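Side-chain contacts in nitrophorin Cim l NP (PDB 2IMQ), which carries nitric oxide on a heme in bed bug saliva and delivers it to the victim during feeding, causing vasodilation: residues E19-N24 and K62-L67; T142-N145 and A149-T152; P216-K221 and P239-R244. One frame throughout, in Å; residues are numbered along the deposited sequence.

Interaction 1: E19-N24 and K62-L67; sequences ERAPTN and KNFQSL. With HEM (protoporphyrin IX containing Fe), chain B.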
# COMPACT_ATOMS: atom_id res chain seq x y z
N GLU A 19 5.76 -6.89 13.85
CA GLU A 19 7.00 -7.42 13.28
C GLU A 19 7.97 -6.33 12.86
O GLU A 19 7.59 -5.35 12.24
CB GLU A 19 6.77 -8.39 12.13
CG GLU A 19 7.40 -9.76 12.40
CD GLU A 19 8.42 -10.13 11.35
OE1 GLU A 19 9.39 -10.84 11.68
OE2 GLU A 19 8.25 -9.68 10.20
N ARG A 20 9.24 -6.52 13.20
CA ARG A 20 10.31 -5.68 12.69
C ARG A 20 10.50 -5.79 11.19
O ARG A 20 10.18 -6.79 10.58
CB ARG A 20 11.63 -6.05 13.36
CG ARG A 20 12.19 -7.40 13.00
CD ARG A 20 13.48 -7.68 13.69
NE ARG A 20 13.98 -9.03 13.45
CZ ARG A 20 15.07 -9.55 14.04
NH1 ARG A 20 15.79 -8.83 14.90
NH2 ARG A 20 15.44 -10.80 13.77
N ALA A 21 11.02 -4.73 10.58
CA ALA A 21 11.36 -4.81 9.18
C ALA A 21 12.33 -5.95 8.94
O ALA A 21 13.28 -6.18 9.74
CB ALA A 21 11.97 -3.52 8.69
N PRO A 22 12.15 -6.66 7.83
CA PRO A 22 13.11 -7.67 7.44
C PRO A 22 14.40 -7.01 7.01
O PRO A 22 14.45 -5.80 6.79
CB PRO A 22 12.41 -8.40 6.29
CG PRO A 22 11.47 -7.47 5.76
CD PRO A 22 11.05 -6.54 6.85
N THR A 23 15.46 -7.79 6.95
CA THR A 23 16.76 -7.28 6.58
C THR A 23 17.02 -7.53 5.10
O THR A 23 17.84 -6.83 4.51
CB THR A 23 17.83 -7.91 7.52
OG1 THR A 23 19.06 -7.18 7.46
CG2 THR A 23 18.16 -9.32 7.14
N ASN A 24 16.31 -8.49 4.48
CA ASN A 24 16.39 -8.76 3.05
C ASN A 24 15.31 -7.95 2.29
O ASN A 24 14.15 -8.31 2.28
CB ASN A 24 16.45 -10.28 2.75
CG ASN A 24 15.12 -10.94 2.45
OD1 ASN A 24 14.41 -11.35 3.36
ND2 ASN A 24 14.77 -11.03 1.15
N LYS A 62 18.77 2.57 8.96
CA LYS A 62 20.08 2.11 8.50
C LYS A 62 19.98 1.24 7.27
O LYS A 62 20.68 1.45 6.27
CB LYS A 62 20.79 1.36 9.62
CG LYS A 62 22.25 1.18 9.37
CD LYS A 62 22.93 0.47 10.51
CE LYS A 62 24.44 0.51 10.37
NZ LYS A 62 24.99 1.91 10.52
N ASN A 63 19.11 0.23 7.32
CA ASN A 63 19.07 -0.78 6.25
C ASN A 63 18.40 -0.31 4.98
O ASN A 63 18.86 -0.62 3.88
CB ASN A 63 18.42 -2.07 6.73
CG ASN A 63 19.16 -2.68 7.94
OD1 ASN A 63 20.32 -2.40 8.15
ND2 ASN A 63 18.46 -3.47 8.74
N PHE A 64 17.32 0.46 5.11
CA PHE A 64 16.72 1.03 3.92
C PHE A 64 17.65 2.03 3.28
O PHE A 64 17.86 1.99 2.04
CB PHE A 64 15.35 1.65 4.19
CG PHE A 64 14.23 0.65 4.19
CD1 PHE A 64 13.84 0.04 5.37
CD2 PHE A 64 13.63 0.29 2.99
CE1 PHE A 64 12.79 -0.87 5.35
CE2 PHE A 64 12.60 -0.65 2.95
CZ PHE A 64 12.20 -1.22 4.13
N GLN A 65 18.25 2.90 4.10
CA GLN A 65 19.11 3.96 3.54
C GLN A 65 20.39 3.34 2.94
O GLN A 65 20.78 3.71 1.85
CB GLN A 65 19.40 5.09 4.55
CG GLN A 65 18.21 5.69 5.29
CD GLN A 65 17.46 6.84 4.63
OE1 GLN A 65 17.04 6.77 3.47
NE2 GLN A 65 17.19 7.89 5.45
N SER A 66 20.97 2.35 3.60
CA SER A 66 22.10 1.59 3.03
C SER A 66 21.82 1.03 1.64
O SER A 66 22.62 1.23 0.72
CB SER A 66 22.53 0.42 3.96
OG SER A 66 23.05 0.94 5.18
N LEU A 67 20.69 0.35 1.45
CA LEU A 67 20.41 -0.26 0.16
C LEU A 67 20.06 0.79 -0.90
O LEU A 67 20.54 0.72 -2.04
CB LEU A 67 19.27 -1.27 0.29
CG LEU A 67 18.68 -1.70 -1.06
CD1 LEU A 67 19.68 -2.54 -1.84
CD2 LEU A 67 17.34 -2.44 -0.86
CHA HEM B . 11.30 4.06 9.53
CHB HEM B . 9.76 0.20 7.05
CHC HEM B . 8.52 -1.95 11.17
CHD HEM B . 9.72 1.94 13.66
C1A HEM B . 11.03 3.22 8.49
C2A HEM B . 11.32 3.45 7.10
C3A HEM B . 10.85 2.37 6.42
C4A HEM B . 10.30 1.44 7.36
CMA HEM B . 10.95 2.15 4.92
CAA HEM B . 12.02 4.68 6.47
CBA HEM B . 13.50 4.22 6.34
CGA HEM B . 14.38 5.33 5.81
O1A HEM B . 14.75 6.22 6.59
O2A HEM B . 14.78 5.31 4.62
C1B HEM B . 9.31 -0.71 7.95
C2B HEM B . 8.81 -2.03 7.63
C3B HEM B . 8.47 -2.63 8.76
C4B HEM B . 8.76 -1.73 9.84
CMB HEM B . 8.77 -2.42 6.20
CAB HEM B . 7.87 -4.02 8.97
CBB HEM B . 7.99 -4.97 8.04
C1C HEM B . 8.76 -1.14 12.25
C2C HEM B . 8.44 -1.41 13.63
C3C HEM B . 8.84 -0.34 14.31
C4C HEM B . 9.28 0.66 13.39
CMC HEM B . 7.95 -2.73 14.22
CAC HEM B . 8.77 -0.15 15.82
CBC HEM B . 7.61 -0.18 16.48
C1D HEM B . 10.20 2.87 12.76
C2D HEM B . 10.57 4.22 13.12
C3D HEM B . 11.08 4.85 11.87
C4D HEM B . 10.96 3.86 10.84
CMD HEM B . 10.51 4.85 14.51
CAD HEM B . 11.58 6.31 11.80
CBD HEM B . 12.89 6.34 12.57
CGD HEM B . 13.63 7.61 12.29
O1D HEM B . 14.75 7.77 12.88
O2D HEM B . 13.10 8.43 11.48
NA HEM B . 10.43 1.97 8.64
NB HEM B . 9.25 -0.55 9.31
NC HEM B . 9.23 0.13 12.14
ND HEM B . 10.43 2.71 11.40
FE HEM B . 9.97 1.01 10.40
O HOH W 1 15.61 -3.72 8.52
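One face of the heme pocket of this nitrophorin is lined by Ala-21 and Phe-64, which meet where the loop after strand 6-17 faces helix 57-70. The direct protein contact is small: Ala-21 CB lies near the plane of the phenyl ring, at its edge, 4.3 Å from Phe-64 CE1. Most of the work is done through the porphyrin. Methyl carbon CMA of the heme sits 3.4 Å above the ring plane of Phe-64, over its centre, a CH-pi arrangement. Phe-64 reaches it with CG anti to the carbonyl carbon (chi1 -83°), while Ala-21 CB lies over pyrrole B on the same side of the porphyrin, 3.6 Å from heme C3B. Beside these, Pro-22 CD packs on the vinyl carbon CBB of the heme at 3.6 Å. Further out the join turns polar: one water donates to Pro-22 O and accepts from Asn-63 ND2, each oxygen-to-partner distance being 2.9 Å. Cys-60, the proximal ligand of the iron, belongs to the same helix, and its side chain comes within about 4 Å of that of Ala-21. What results is a mostly apolar cover on one heme face, with a water completing the link between loop and helix.

Interaction 2: T142-N145 and A149-T152; sequences TSTN and AYDT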
# COMPACT_ATOMS: atom_id res chain seq x y z
N THR A 142 -17.15 6.19 11.93
CA THR A 142 -16.39 6.72 10.85
C THR A 142 -17.22 7.74 10.04
O THR A 142 -18.48 7.65 10.04
CB THR A 142 -15.96 5.55 9.91
OG1 THR A 142 -17.10 4.77 9.47
CG2 THR A 142 -15.12 4.42 10.62
N SER A 143 -16.60 8.63 9.25
CA SER A 143 -17.35 9.48 8.33
C SER A 143 -18.15 8.74 7.26
O SER A 143 -19.17 9.22 6.73
CB SER A 143 -16.43 10.46 7.58
OG SER A 143 -15.60 9.78 6.65
N THR A 144 -17.78 7.50 6.99
CA THR A 144 -18.48 6.72 6.01
C THR A 144 -19.57 5.82 6.60
O THR A 144 -20.34 5.22 5.87
CB THR A 144 -17.46 5.84 5.23
OG1 THR A 144 -16.92 4.84 6.09
CG2 THR A 144 -16.28 6.66 4.69
N ASN A 145 -19.55 5.63 7.90
CA ASN A 145 -20.34 4.58 8.55
C ASN A 145 -20.09 3.19 7.98
O ASN A 145 -20.97 2.34 8.05
CB ASN A 145 -21.84 4.88 8.63
CG ASN A 145 -22.53 4.12 9.79
OD1 ASN A 145 -23.74 3.78 9.71
ND2 ASN A 145 -21.82 3.90 10.84
N ALA A 149 -11.20 1.55 5.11
CA ALA A 149 -10.18 2.55 5.37
C ALA A 149 -10.15 3.60 4.25
O ALA A 149 -9.16 3.80 3.56
CB ALA A 149 -8.84 1.90 5.59
N TYR A 150 -11.26 4.28 4.11
CA TYR A 150 -11.42 5.38 3.18
C TYR A 150 -11.83 6.64 3.96
O TYR A 150 -12.64 6.57 4.89
CB TYR A 150 -12.50 5.11 2.14
CG TYR A 150 -12.63 6.20 1.10
CD1 TYR A 150 -11.80 6.22 0.04
CD2 TYR A 150 -13.60 7.19 1.21
CE1 TYR A 150 -11.88 7.21 -0.90
CE2 TYR A 150 -13.71 8.17 0.28
CZ TYR A 150 -12.87 8.18 -0.81
OH TYR A 150 -12.94 9.19 -1.75
N ASP A 151 -11.28 7.78 3.57
CA ASP A 151 -11.79 9.06 3.97
C ASP A 151 -11.54 9.98 2.79
O ASP A 151 -10.49 9.92 2.12
CB ASP A 151 -11.01 9.52 5.20
CG ASP A 151 -11.58 10.77 5.86
OD1 ASP A 151 -11.44 11.85 5.28
OD2 ASP A 151 -12.14 10.71 6.97
N THR A 152 -12.46 10.91 2.56
CA THR A 152 -12.36 11.75 1.34
C THR A 152 -11.15 12.65 1.44
O THR A 152 -10.62 13.04 0.43
CB THR A 152 -13.61 12.58 1.13
OG1 THR A 152 -13.88 13.27 2.34
CG2 THR A 152 -14.78 11.70 0.85
O HOH W 2 -14.91 10.27 4.20
O HOH W 3 -14.40 4.75 6.91
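In both Ser-143 and Thr-144 the hydroxyl sits between the backbone N and the carbonyl carbon (chi1 69° and 68°); the two residues face Tyr-150 and Asp-151, and this setting puts Ser-143 OG beside Asp-151, 3.6 Å from its OD2. In Thr-144 it turns the methyl toward Tyr-150, where CG2 comes 3.6 Å from Tyr-150 O and lies at the edge of the tyrosine ring, near its plane. The hydroxyl of the same threonine is shared: OG1 hydrogen-bonds to Thr-146 and donates to a water 2.7 Å away, which in turn donates to Tyr-150 O at 3.2 Å. A second water bridges Ser-143 OG and Thr-152 N, accepting from the amide at 3.0 Å. The carboxylate of Asp-151 has its salt bridge with Arg-153. The two hydroxyls are carried by a type I turn closed by Asn-145 N to Thr-142 O. Two waters bridge the segments, with no direct hydrogen bond between them. Both belong to the long connection between strands 127-135 and 165-169. There Ala-149 O accepts from Ser-134 of the first strand, the Tyr-150 ring meets Trp-168 of the second, and Phe-210 stands edge-to-face to the tyrosine.

Interaction 3: P216-K221 and P239-R244; sequences PQVTFK and PSWTDR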
# COMPACT_ATOMS: atom_id res chain seq x y z
N PRO A 216 -5.16 -3.47 -9.88
CA PRO A 216 -4.69 -4.40 -10.92
C PRO A 216 -5.34 -5.77 -10.75
O PRO A 216 -5.81 -6.12 -9.66
CB PRO A 216 -3.20 -4.50 -10.63
CG PRO A 216 -2.86 -3.27 -9.93
CD PRO A 216 -4.08 -3.04 -8.98
N GLN A 217 -5.39 -6.54 -11.84
CA GLN A 217 -5.91 -7.91 -11.72
C GLN A 217 -5.15 -8.74 -10.68
O GLN A 217 -3.94 -8.78 -10.65
CB GLN A 217 -5.84 -8.67 -13.05
CG GLN A 217 -6.31 -10.10 -12.93
CD GLN A 217 -6.24 -10.96 -14.17
OE1 GLN A 217 -6.89 -12.03 -14.19
NE2 GLN A 217 -5.47 -10.54 -15.19
N VAL A 218 -5.92 -9.38 -9.83
CA VAL A 218 -5.39 -10.23 -8.79
C VAL A 218 -5.37 -11.66 -9.30
O VAL A 218 -6.37 -12.21 -9.66
CB VAL A 218 -6.29 -10.18 -7.53
CG1 VAL A 218 -5.84 -11.15 -6.50
CG2 VAL A 218 -6.27 -8.74 -6.95
N THR A 219 -4.19 -12.27 -9.26
CA THR A 219 -4.01 -13.67 -9.63
C THR A 219 -3.46 -14.52 -8.52
O THR A 219 -3.26 -15.71 -8.73
CB THR A 219 -3.08 -13.79 -10.86
OG1 THR A 219 -1.78 -13.33 -10.52
CG2 THR A 219 -3.55 -12.92 -11.93
N PHE A 220 -3.15 -13.93 -7.37
CA PHE A 220 -2.58 -14.59 -6.26
C PHE A 220 -3.66 -14.89 -5.24
O PHE A 220 -4.69 -14.24 -5.12
CB PHE A 220 -1.46 -13.75 -5.65
CG PHE A 220 -1.81 -12.29 -5.36
CD1 PHE A 220 -2.20 -11.89 -4.10
CD2 PHE A 220 -1.67 -11.33 -6.33
CE1 PHE A 220 -2.48 -10.56 -3.84
CE2 PHE A 220 -1.96 -10.03 -6.09
CZ PHE A 220 -2.35 -9.65 -4.81
N LYS A 221 -3.36 -15.90 -4.43
CA LYS A 221 -4.22 -16.35 -3.39
C LYS A 221 -4.29 -15.33 -2.26
O LYS A 221 -3.44 -14.46 -2.16
CB LYS A 221 -3.80 -17.70 -2.84
CG LYS A 221 -3.92 -18.74 -3.92
CD LYS A 221 -3.35 -20.04 -3.47
CE LYS A 221 -3.41 -21.05 -4.61
NZ LYS A 221 -4.71 -21.18 -5.28
N PRO A 239 -10.14 -16.50 4.52
CA PRO A 239 -9.04 -16.00 3.71
C PRO A 239 -9.46 -14.78 2.91
O PRO A 239 -10.49 -14.76 2.24
CB PRO A 239 -8.72 -17.21 2.77
CG PRO A 239 -9.07 -18.42 3.59
CD PRO A 239 -10.31 -17.96 4.37
N SER A 240 -8.61 -13.76 2.95
CA SER A 240 -8.90 -12.47 2.35
C SER A 240 -7.67 -11.82 1.77
O SER A 240 -6.55 -12.17 2.15
CB SER A 240 -9.50 -11.50 3.41
OG SER A 240 -10.72 -11.94 3.88
N TRP A 241 -7.92 -10.83 0.91
CA TRP A 241 -6.90 -9.95 0.37
C TRP A 241 -6.86 -8.70 1.22
O TRP A 241 -7.76 -7.85 1.13
CB TRP A 241 -7.20 -9.66 -1.07
CG TRP A 241 -6.95 -10.86 -1.95
CD1 TRP A 241 -5.77 -11.28 -2.46
CD2 TRP A 241 -7.94 -11.76 -2.46
NE1 TRP A 241 -5.97 -12.41 -3.21
CE2 TRP A 241 -7.29 -12.71 -3.25
CE3 TRP A 241 -9.32 -11.88 -2.28
CZ2 TRP A 241 -7.97 -13.71 -3.90
CZ3 TRP A 241 -10.00 -12.89 -2.93
CH2 TRP A 241 -9.30 -13.79 -3.72
N THR A 242 -5.84 -8.61 2.03
CA THR A 242 -5.74 -7.53 3.01
C THR A 242 -4.98 -6.33 2.46
O THR A 242 -5.57 -5.29 2.14
CB THR A 242 -5.23 -8.06 4.30
OG1 THR A 242 -3.99 -8.69 4.08
CG2 THR A 242 -6.17 -9.07 4.85
N ASP A 243 -3.70 -6.51 2.19
CA ASP A 243 -2.90 -5.45 1.52
C ASP A 243 -3.32 -5.32 0.06
O ASP A 243 -3.37 -6.33 -0.65
CB ASP A 243 -1.42 -5.80 1.61
CG ASP A 243 -0.91 -5.52 3.01
OD1 ASP A 243 -0.66 -4.30 3.31
OD2 ASP A 243 -0.76 -6.40 3.91
N ARG A 244 -3.58 -4.11 -0.39
CA ARG A 244 -4.04 -3.82 -1.71
C ARG A 244 -3.28 -2.65 -2.25
O ARG A 244 -2.78 -1.80 -1.51
CB ARG A 244 -5.56 -3.49 -1.74
CG ARG A 244 -6.43 -4.41 -0.92
CD ARG A 244 -6.55 -5.84 -1.43
NE ARG A 244 -7.51 -5.98 -2.49
CZ ARG A 244 -8.78 -6.29 -2.32
NH1 ARG A 244 -9.28 -6.54 -1.11
NH2 ARG A 244 -9.59 -6.32 -3.39
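Hydrogen bonding between Trp-241 and Phe-220 gives this contact its fixed point. The indole NE1 donates to Phe-220 O at 2.9 Å with an N-H...O angle of 149°. The oxygen lies almost in the indole plane, whereas the nitrogen stands above the plane of the carbonyl. One backbone oxygen thereby satisfies the polar edge of a buried tryptophan and, with the packing round it, limits the rotation of its ring.

The aromatic part follows from the same placement. The edge of the indole points at the face of the Phe-220 ring in an offset edge-to-face pair, with the five-membered ring centroid 5.4 Å from that of the phenyl ring and the planes at 76°. Phe-220 CE1 to Trp-241 CD1, at 3.6 Å, is the close approach.

Apolar packing fills the angle between the two rings. Val-218 CG1, held anti to the backbone N (chi1 174°), rests 4.0 Å above the phenyl plane, over its centre and on the face that also receives the indole; it is 3.9 Å from Trp-241 CE2. Helix 192-196 packs on the indole through Ile-192, Leu-195 and Met-196, and Tyr-260 of strand 255-262 meets Phe-220 edge-to-face.

A charged group meets the backbone of the tryptophan: Arg-244 NH1 donates to Trp-241 O at 3.0 Å, and the guanidinium also forms salt bridges with Glu-215 and Asp-199.

The run from Pro-239 to Arg-244, PSWTDR, corresponds to the PAWCDR signature of inositol polyphosphate 5-phosphatases, and its arrangement at the start of strand 243-248 belongs to the DNase I-like beta-sandwich these proteins share.

How the interactions relate
The three contacts illustrate how one beta-sandwich can carry quite different contacts in its separate connections. Interaction 1 is the one that touches the heme; interactions 2 and 3 lie away from it, their centres 32 and 25 Å from that of interaction 1. Interactions 2 and 3 are closer together, with centres 22 Å and nearest atoms about 9 Å apart, and both belong to connections of the five-stranded sheet, where strands 165-169 and 243-248 are antiparallel neighbours. The heme contact instead follows strand 6-17 of the six-stranded sheet. Asp-243 in interaction 3 reaches that strand through hydrogen bonds to Ser-13 and Asn-15, linking the two sheets.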